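Local atomic coordinates of peptidase S15/CocE/NonD (Thaumarchaeota archaeon SCGC AB-539-E09, PDB entry 4PF1), a protein that probably works as a serine aminopeptidase of the S15/CocE family, cleaving residues from the amino end of peptides with an alpha/beta-hydrolase domain. Residues P121-G124 with P125-T129; N354-Q357 with P358-H362; E450-W453 with G454-L457; V592-I595 with M596-P599. All blocks are in the same frame, centred on the assembly; numbering follows the deposited sequence. Where two conformers were deposited one is given.

Contact 1: P121-G124 with P125-T129; sequences PLTG and PLNTT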
loop_
_atom_site.group_PDB
_atom_site.type_symbol
_atom_site.label_atom_id
_atom_site.label_comp_id
_atom_site.label_asym_id
_atom_site.label_seq_id
_atom_site.Cartn_x
_atom_site.Cartn_y
_atom_site.Cartn_z
ATOM N N PRO A 121 20.330 34.346 -21.394
ATOM C CA PRO A 121 21.642 34.751 -20.867
ATOM C C PRO A 121 21.763 36.267 -20.726
ATOM O O PRO A 121 20.862 36.998 -21.143
ATOM C CB PRO A 121 22.620 34.203 -21.910
ATOM C CG PRO A 121 21.851 34.193 -23.184
ATOM C CD PRO A 121 20.393 34.036 -22.841
ATOM N N LEU A 122 22.889 36.740 -20.155
ATOM C CA LEU A 122 23.173 38.167 -20.000
ATOM C C LEU A 122 23.280 38.856 -21.353
ATOM O O LEU A 122 23.677 38.213 -22.332
ATOM C CB LEU A 122 24.494 38.377 -19.235
ATOM C CG LEU A 122 24.520 38.099 -17.731
ATOM C CD1 LEU A 122 25.874 38.437 -17.172
ATOM C CD2 LEU A 122 23.457 38.910 -16.982
ATOM N N THR A 123 22.988 40.176 -21.402
ATOM C CA THR A 123 23.112 40.970 -22.630
ATOM C C THR A 123 24.535 40.832 -23.178
ATOM O O THR A 123 25.501 40.883 -22.411
ATOM C CB THR A 123 22.731 42.449 -22.395
ATOM O OG1 THR A 123 23.560 43.005 -21.374
ATOM C CG2 THR A 123 21.262 42.631 -22.038
ATOM N N GLY A 124 24.635 40.573 -24.477
ATOM C CA GLY A 124 25.907 40.372 -25.156
ATOM C C GLY A 124 25.767 39.627 -26.470
ATOM O O GLY A 124 24.787 39.836 -27.193
ATOM N N PRO A 125 26.726 38.719 -26.805
ATOM C CA PRO A 125 26.647 38.006 -28.100
ATOM C C PRO A 125 25.457 37.043 -28.219
ATOM O O PRO A 125 25.044 36.733 -29.338
ATOM C CB PRO A 125 27.980 37.244 -28.172
ATOM C CG PRO A 125 28.868 37.893 -27.155
ATOM C CD PRO A 125 27.957 38.361 -26.071
ATOM N N LEU A 126 24.900 36.582 -27.086
ATOM C CA LEU A 126 23.767 35.653 -27.108
ATOM C C LEU A 126 22.453 36.335 -26.662
ATOM O O LEU A 126 21.419 35.667 -26.562
ATOM C CB LEU A 126 24.066 34.413 -26.238
ATOM C CG LEU A 126 25.283 33.557 -26.657
ATOM C CD1 LEU A 126 25.524 32.437 -25.672
ATOM C CD2 LEU A 126 25.111 32.982 -28.064
ATOM N N ASN A 127 22.486 37.670 -26.439
ATOM C CA ASN A 127 21.311 38.440 -26.024
ATOM C C ASN A 127 21.430 39.907 -26.473
ATOM O O ASN A 127 22.114 40.706 -25.830
ATOM C CB ASN A 127 21.099 38.336 -24.498
ATOM C CG ASN A 127 19.885 39.066 -23.966
ATOM O OD1 ASN A 127 18.998 39.503 -24.710
ATOM N ND2 ASN A 127 19.810 39.190 -22.651
ATOM N N THR A 128 20.731 40.257 -27.568
ATOM C CA THR A 128 20.731 41.610 -28.142
ATOM C C THR A 128 19.385 42.332 -27.895
ATOM O O THR A 128 19.108 43.345 -28.540
ATOM C CB THR A 128 21.048 41.545 -29.654
ATOM O OG1 THR A 128 20.131 40.650 -30.292
ATOM C CG2 THR A 128 22.485 41.117 -29.936
ATOM N N THR A 129 18.567 41.830 -26.942
ATOM C CA THR A 129 17.250 42.410 -26.645
ATOM C C THR A 129 17.365 43.703 -25.829
ATOM O O THR A 129 16.471 44.549 -25.893
ATOM C CB THR A 129 16.344 41.391 -25.931
ATOM O OG1 THR A 129 16.837 41.146 -24.612
ATOM C CG2 THR A 129 16.200 40.080 -26.708
HETATM O O HOH W 1 25.032 37.101 -24.323
#

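Contact 2: N354-Q357 with P358-H362; sequences NVMQ and PFLDH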
loop_
_atom_site.group_PDB
_atom_site.type_symbol
_atom_site.label_atom_id
_atom_site.label_comp_id
_atom_site.label_asym_id
_atom_site.label_seq_id
_atom_site.Cartn_x
_atom_site.Cartn_y
_atom_site.Cartn_z
ATOM N N ASN A 354 17.682 25.262 10.738
ATOM C CA ASN A 354 18.900 25.483 11.524
ATOM C C ASN A 354 20.046 26.181 10.781
ATOM O O ASN A 354 20.958 26.675 11.443
ATOM C CB ASN A 354 19.404 24.162 12.100
ATOM C CG ASN A 354 18.469 23.573 13.118
ATOM O OD1 ASN A 354 18.470 23.959 14.289
ATOM N ND2 ASN A 354 17.626 22.649 12.687
ATOM N N VAL A 355 20.038 26.191 9.435
ATOM C CA VAL A 355 21.135 26.794 8.668
ATOM C C VAL A 355 20.625 27.933 7.761
ATOM O O VAL A 355 21.140 29.046 7.858
ATOM C CB VAL A 355 21.935 25.735 7.846
ATOM C CG1 VAL A 355 23.118 26.374 7.117
ATOM C CG2 VAL A 355 22.407 24.579 8.729
ATOM N N MET A 356 19.632 27.654 6.879
ATOM C CA MET A 356 19.120 28.638 5.916
ATOM C C MET A 356 18.408 29.825 6.589
ATOM O O MET A 356 18.698 30.968 6.238
ATOM C CB MET A 356 18.193 27.984 4.876
ATOM C CG MET A 356 17.896 28.896 3.684
ATOM S SD MET A 356 16.535 28.342 2.626
ATOM C CE MET A 356 15.160 28.520 3.739
ATOM N N GLN A 357 17.468 29.565 7.521
ATOM C CA GLN A 357 16.744 30.652 8.190
ATOM C C GLN A 357 17.700 31.546 9.037
ATOM O O GLN A 357 17.653 32.760 8.848
ATOM C CB GLN A 357 15.558 30.131 9.024
ATOM C CG GLN A 357 14.511 31.213 9.371
ATOM C CD GLN A 357 13.988 31.993 8.171
ATOM O OE1 GLN A 357 13.706 31.443 7.096
ATOM N NE2 GLN A 357 13.821 33.294 8.344
ATOM N N PRO A 358 18.645 31.007 9.866
ATOM C CA PRO A 358 19.567 31.905 10.595
ATOM C C PRO A 358 20.489 32.689 9.650
ATOM O O PRO A 358 20.832 33.829 9.955
ATOM C CB PRO A 358 20.357 30.952 11.499
ATOM C CG PRO A 358 19.504 29.735 11.610
ATOM C CD PRO A 358 18.871 29.602 10.260
ATOM N N PHE A 359 20.850 32.095 8.487
ATOM C CA PHE A 359 21.642 32.764 7.444
ATOM C C PHE A 359 20.878 34.000 6.945
ATOM O O PHE A 359 21.420 35.105 6.962
ATOM C CB PHE A 359 21.937 31.786 6.277
ATOM C CG PHE A 359 22.516 32.403 5.020
ATOM C CD1 PHE A 359 23.877 32.678 4.922
ATOM C CD2 PHE A 359 21.709 32.668 3.919
ATOM C CE1 PHE A 359 24.415 33.225 3.751
ATOM C CE2 PHE A 359 22.247 33.221 2.751
ATOM C CZ PHE A 359 23.595 33.497 2.676
ATOM N N LEU A 360 19.597 33.809 6.557
ATOM C CA LEU A 360 18.726 34.876 6.059
ATOM C C LEU A 360 18.420 35.911 7.140
ATOM O O LEU A 360 18.502 37.107 6.866
ATOM C CB LEU A 360 17.407 34.301 5.501
ATOM C CG LEU A 360 17.512 33.387 4.269
ATOM C CD1 LEU A 360 16.187 32.715 3.983
ATOM C CD2 LEU A 360 17.995 34.156 3.038
ATOM N N ASP A 361 18.086 35.456 8.370
ATOM C CA ASP A 361 17.751 36.347 9.484
ATOM C C ASP A 361 18.907 37.284 9.841
ATOM O O ASP A 361 18.658 38.444 10.170
ATOM C CB ASP A 361 17.308 35.553 10.722
ATOM C CG ASP A 361 15.914 34.961 10.612
ATOM O OD1 ASP A 361 15.045 35.593 9.967
ATOM O OD2 ASP A 361 15.672 33.899 11.225
ATOM N N HIS A 362 20.167 36.808 9.733
ATOM C CA HIS A 362 21.327 37.644 10.031
ATOM C C HIS A 362 21.469 38.805 9.029
ATOM O O HIS A 362 21.661 39.940 9.453
ATOM C CB HIS A 362 22.629 36.823 10.082
ATOM C CG HIS A 362 23.861 37.678 10.112
ATOM N ND1 HIS A 362 24.139 38.506 11.184
ATOM C CD2 HIS A 362 24.802 37.872 9.158
ATOM C CE1 HIS A 362 25.247 39.157 10.864
ATOM N NE2 HIS A 362 25.690 38.800 9.659
#

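Contact 3: E450-W453 with G454-L457; sequences ESTW and GEWL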
loop_
_atom_site.group_PDB
_atom_site.type_symbol
_atom_site.label_atom_id
_atom_site.label_comp_id
_atom_site.label_asym_id
_atom_site.label_seq_id
_atom_site.Cartn_x
_atom_site.Cartn_y
_atom_site.Cartn_z
ATOM N N GLU A 450 2.733 8.420 -11.316
ATOM C CA GLU A 450 3.327 7.275 -10.625
ATOM C C GLU A 450 4.867 7.194 -10.846
ATOM O O GLU A 450 5.475 6.159 -10.557
ATOM C CB GLU A 450 2.625 5.969 -11.086
ATOM C CG GLU A 450 2.814 5.603 -12.561
ATOM C CD GLU A 450 1.950 6.301 -13.604
ATOM O OE1 GLU A 450 1.522 7.455 -13.369
ATOM O OE2 GLU A 450 1.758 5.711 -14.691
ATOM N N SER A 451 5.487 8.298 -11.320
ATOM C CA SER A 451 6.932 8.360 -11.599
ATOM C C SER A 451 7.785 8.336 -10.325
ATOM O O SER A 451 7.483 9.050 -9.364
ATOM C CB SER A 451 7.267 9.611 -12.407
ATOM O OG SER A 451 8.666 9.778 -12.554
ATOM N N THR A 452 8.865 7.527 -10.337
ATOM C CA THR A 452 9.830 7.444 -9.233
ATOM C C THR A 452 11.203 7.993 -9.701
ATOM O O THR A 452 12.244 7.601 -9.166
ATOM C CB THR A 452 9.928 6.003 -8.685
ATOM O OG1 THR A 452 10.383 5.125 -9.721
ATOM C CG2 THR A 452 8.608 5.507 -8.080
ATOM N N TRP A 453 11.177 8.927 -10.690
ATOM C CA TRP A 453 12.333 9.604 -11.318
ATOM C C TRP A 453 13.268 10.242 -10.270
ATOM O O TRP A 453 14.489 10.272 -10.468
ATOM C CB TRP A 453 11.815 10.666 -12.322
ATOM C CG TRP A 453 12.751 11.791 -12.676
ATOM C CD1 TRP A 453 12.648 13.091 -12.276
ATOM C CD2 TRP A 453 13.800 11.758 -13.657
ATOM N NE1 TRP A 453 13.595 13.861 -12.911
ATOM C CE2 TRP A 453 14.331 13.064 -13.747
ATOM C CE3 TRP A 453 14.381 10.736 -14.434
ATOM C CZ2 TRP A 453 15.424 13.374 -14.569
ATOM C CZ3 TRP A 453 15.462 11.045 -15.243
ATOM C CH2 TRP A 453 15.969 12.351 -15.310
ATOM N N GLY A 454 12.683 10.718 -9.171
ATOM C CA GLY A 454 13.415 11.337 -8.073
ATOM C C GLY A 454 14.245 10.368 -7.258
ATOM O O GLY A 454 15.158 10.788 -6.550
ATOM N N GLU A 455 13.949 9.054 -7.362
ATOM C CA GLU A 455 14.648 8.012 -6.602
ATOM C C GLU A 455 15.646 7.211 -7.461
ATOM O O GLU A 455 16.378 6.387 -6.917
ATOM C CB GLU A 455 13.630 7.019 -5.979
ATOM C CG GLU A 455 12.383 7.642 -5.365
ATOM C CD GLU A 455 11.353 6.661 -4.825
ATOM O OE1 GLU A 455 10.489 7.093 -4.029
ATOM O OE2 GLU A 455 11.402 5.464 -5.195
ATOM N N TRP A 456 15.663 7.436 -8.788
ATOM C CA TRP A 456 16.422 6.635 -9.753
ATOM C C TRP A 456 17.943 6.568 -9.511
ATOM O O TRP A 456 18.525 5.515 -9.764
ATOM C CB TRP A 456 16.088 7.054 -11.200
ATOM C CG TRP A 456 17.124 7.824 -11.973
ATOM C CD1 TRP A 456 17.083 9.152 -12.280
ATOM C CD2 TRP A 456 18.187 7.265 -12.759
ATOM N NE1 TRP A 456 18.103 9.471 -13.147
ATOM C CE2 TRP A 456 18.809 8.333 -13.444
ATOM C CE3 TRP A 456 18.710 5.968 -12.913
ATOM C CZ2 TRP A 456 19.937 8.150 -14.252
ATOM C CZ3 TRP A 456 19.826 5.788 -13.715
ATOM C CH2 TRP A 456 20.422 6.867 -14.381
ATOM N N LEU A 457 18.575 7.629 -8.980
ATOM C CA LEU A 457 20.028 7.598 -8.773
ATOM C C LEU A 457 20.478 6.657 -7.629
ATOM O O LEU A 457 21.680 6.404 -7.504
ATOM C CB LEU A 457 20.613 9.006 -8.585
ATOM C CG LEU A 457 20.731 9.849 -9.873
ATOM C CD1 LEU A 457 21.409 11.159 -9.589
ATOM C CD2 LEU A 457 21.495 9.102 -10.974
HETATM O O HOH W 2 9.818 11.043 -8.475
#

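Contact 4: V592-I595 with M596-P599; sequences VPNI and MFAP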
loop_
_atom_site.group_PDB
_atom_site.type_symbol
_atom_site.label_atom_id
_atom_site.label_comp_id
_atom_site.label_asym_id
_atom_site.label_seq_id
_atom_site.Cartn_x
_atom_site.Cartn_y
_atom_site.Cartn_z
ATOM N N VAL A 592 29.214 9.908 -36.954
ATOM C CA VAL A 592 28.286 10.701 -37.772
ATOM C C VAL A 592 28.491 12.198 -37.421
ATOM O O VAL A 592 28.922 12.488 -36.302
ATOM C CB VAL A 592 26.793 10.265 -37.623
ATOM C CG1 VAL A 592 26.571 8.853 -38.148
ATOM C CG2 VAL A 592 26.295 10.401 -36.182
ATOM N N PRO A 593 28.215 13.164 -38.337
ATOM C CA PRO A 593 28.428 14.582 -37.983
ATOM C C PRO A 593 27.551 15.044 -36.809
ATOM O O PRO A 593 28.020 15.801 -35.955
ATOM C CB PRO A 593 28.075 15.330 -39.277
ATOM C CG PRO A 593 28.183 14.308 -40.357
ATOM C CD PRO A 593 27.739 13.030 -39.729
ATOM N N ASN A 594 26.295 14.557 -36.749
ATOM C CA ASN A 594 25.345 14.916 -35.699
ATOM C C ASN A 594 24.504 13.693 -35.299
ATOM O O ASN A 594 23.756 13.163 -36.122
ATOM C CB ASN A 594 24.443 16.074 -36.179
ATOM C CG ASN A 594 23.790 16.868 -35.070
ATOM O OD1 ASN A 594 23.664 16.418 -33.930
ATOM N ND2 ASN A 594 23.354 18.074 -35.389
ATOM N N ILE A 595 24.620 13.255 -34.026
ATOM C CA ILE A 595 23.899 12.078 -33.519
ATOM C C ILE A 595 22.373 12.362 -33.431
ATOM O O ILE A 595 21.579 11.416 -33.512
ATOM C CB ILE A 595 24.517 11.566 -32.180
ATOM C CG1 ILE A 595 25.964 11.051 -32.425
ATOM C CG2 ILE A 595 23.647 10.473 -31.512
ATOM C CD1 ILE A 595 26.796 10.793 -31.178
ATOM N N MET A 596 21.970 13.658 -33.382
ATOM C CA MET A 596 20.550 14.062 -33.378
ATOM C C MET A 596 19.798 13.495 -34.590
ATOM O O MET A 596 18.636 13.110 -34.465
ATOM C CB MET A 596 20.401 15.603 -33.376
ATOM C CG MET A 596 20.960 16.289 -32.140
ATOM S SD MET A 596 20.098 15.890 -30.601
ATOM C CE MET A 596 20.759 17.172 -29.547
ATOM N N PHE A 597 20.471 13.450 -35.762
ATOM C CA PHE A 597 19.890 13.006 -37.027
ATOM C C PHE A 597 20.660 11.808 -37.629
ATOM O O PHE A 597 20.657 11.629 -38.853
ATOM C CB PHE A 597 19.859 14.183 -38.033
ATOM C CG PHE A 597 19.367 15.491 -37.451
ATOM C CD1 PHE A 597 18.010 15.710 -37.236
ATOM C CD2 PHE A 597 20.261 16.502 -37.117
ATOM C CE1 PHE A 597 17.558 16.914 -36.690
ATOM C CE2 PHE A 597 19.807 17.707 -36.575
ATOM C CZ PHE A 597 18.459 17.905 -36.363
ATOM N N ALA A 598 21.279 10.965 -36.768
ATOM C CA ALA A 598 22.035 9.789 -37.217
ATOM C C ALA A 598 21.132 8.810 -38.007
ATOM O O ALA A 598 20.047 8.461 -37.532
ATOM C CB ALA A 598 22.664 9.085 -36.027
ATOM N N PRO A 599 21.531 8.408 -39.242
ATOM C CA PRO A 599 20.668 7.507 -40.033
ATOM C C PRO A 599 20.625 6.081 -39.453
ATOM O O PRO A 599 21.546 5.704 -38.732
ATOM C CB PRO A 599 21.302 7.544 -41.429
ATOM C CG PRO A 599 22.721 7.888 -41.195
ATOM C CD PRO A 599 22.773 8.753 -39.968
#

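Contact 1: P121-G124 with P125-T129
N127 lays its side chain back over P121 and L122, with CB 3.4 Å from L122 O and the amide directed at P121. The backbone makes a type I beta turn from G124 to N127, closed by one antiparallel hydrogen-bonded pair, G124 with N127: G124 N gives an almost straight bond to N127 O at 2.9 Å, and N127 N returns a longer one to G124 O. P125 suits the second position of such a turn because its ring already fixes phi near -67°. A water links L122 O to L126 N inside the bend.

With CG held opposite the backbone N (chi1 -178°), N127 brings ND2 to within 2.9 Å of P121 O, a bent bond whose acceptor lies 31° out of the amide plane; T131 O takes a further bond from ND2. Beside it, the ring atom CG of P121 packs on L126 CB at 3.8 Å, the two side chains crossing nearly at right angles. The outer edge meets a second subunit, where T128 OG1 bonds D14 of that neighbouring chain. N127 OD1 completes an Asx turn by accepting from T129 N, which approaches above the carbonyl plane, and it also takes a bond from T129 OG1. Cut back to an alanine, N127 would probably leave P121 O without this donor and T129 without its acceptor, so that the turn could shift. T129 OG1 donates in the carbonyl plane, on a lone pair of N127 OD1, at 2.7 Å.

Contact 2: N354-Q357 with P358-H362
Successive i to i+4 bonds carry the helix through this bend: F359 N to V355 O, L360 N to M356 O and D361 N to Q357 O, the last at 2.8 Å. P358 has no N-H to give, and the helix kinks there, after a wider pi-type turn at 354-356. Its ring takes up the space instead, with CG 3.4 Å from N354 O.

One turn apart, Q357 and D361 join by their side chains. Q357 starts with CG anti to the backbone N (chi1 -161°) and then bends at chi2 (53°), which swings the amide along the helix to D361. NE2 donates to D361 OD1 at 3.1 Å, meeting it from above the carboxylate plane, and only weakly to OD2; the two flat groups stand 65° apart. Both have second partners, Q357 OE1 with T93 OG1 and D361 OD1 with Y99 OH, so the pair is held at either end of its polar link. Alongside, M356 and L360 point the same way, CG of M356 lying 4.2 Å from CD1 of L360, a loose apolar contact suited to a buried helix face.

Within the alpha/beta-hydrolase domain, helix 347-365 rests on the central sheet: M356 and F359 pack on strands 178-184 and 287-292, while M356, Q357 and L360 meet helix 92-96.

Contact 3: E450-W453 with G454-L457
W453 and W456 form the closely packed side of this bend. Their side chains run alongside one another, pointing the same way, and the indole planes are near parallel, 22° apart, but slid so far that the rings barely overlap. The six-membered ring of W453 comes alongside the five-membered ring of W456, with CZ3 3.7 Å from W456 NE1 and CE3 3.8 Å from W456 CD1. W453 O also lies at the W456 ring edge, in its plane, 3.4 Å from CD1. W453 places its indole there with CG anti to the backbone N (chi1 158°). Y438 and W580 meet W456 edge-to-face, so wide flat groups suit this position. The firmest backbone bond of the turn, E455 N to T452 O at 2.9 Å, belongs to this tight part.

The other side is looser and polar. The bond from W456 N to W453 O is weak. The extended E455 chain brings OE2 only to 3.8 Å from T452 CB; its OE1 binds a glycerol, probably from the crystallisation liquor, and T452 OG1 pairs with R439. Just before the bend, W453 N bonds S451 OG in an ST turn, and a water joins S451 O to G454 N.

W453 NE1 bonds E297 OE1, close to a probable Ser-His-Asp triad. A serine in place of W453 would probably deprive E297 of this indole N-H partner and open a gap beside W456. The chemistry is thus divided: the two indoles meet through ring carbons of W453 and through CD1 and NE1 of W456, while W453 NE1 turns to a carboxylate.

Contact 4: V592-I595 with M596-P599
N594 reaches over the start of the next turn and can be followed outward atom by atom. From CB, the chain leaves with CG anti to the backbone N (chi1 -158°), which turns the amide forward over M596 and F597. CG itself comes to 4.0 Å from M596 CB. At the tip, OD1 faces M596: it accepts from M596 N at 3.3 Å, the donor lying 48° out of the carbonyl plane, and sits 3.2 Å from M596 CG. The other branch, ND2, lies at the edge of the F597 ring, near its plane and 3.8 Å from CE2; amide and ring planes stand 81° apart. ND2 donates to A260 O, in the last turn of helix 254-261, so an asparagine suits this place: its oxygen serves the local turn while its nitrogen serves the helix.

The backbone is held more lightly. F597 N to N594 O and A598 N to I595 O are weak bonds, each spanning three residues. Before the turn, V592 faces back toward its far end, where CG2 packs on A598 CB at 3.9 Å; the small methyl of A598 lets the chain come close. M596 CB lies over one face of the F597 ring, offset toward its rim, and M596 and F597 also pack on helix 254-261 through W256 and A260.

The asparagine oxygen accepting from the backbone N two residues on is characteristic of an Asx turn, here opening a single short helical turn in the loop between strands 571-577 and 606-625.

The four contacts follow one another along the chain; none encloses or crosses another, and each closes only a short turn of its own. Contact 1 comes first, in the loop between strand 100-105 and helix 133-147. Contact 2 follows on helix 347-365, against the central sheet of the hydrolase domain, its centre about 35 Å from that of contact 1. Contacts 3 and 4 belong to the C-terminal non-catalytic part of the chain, their centres about 30 Å apart. Contact 3 reaches the catalytic domain through E297 and N327, and contact 4 does so through helix 254-261, so both late loops tie the two parts of the chain together.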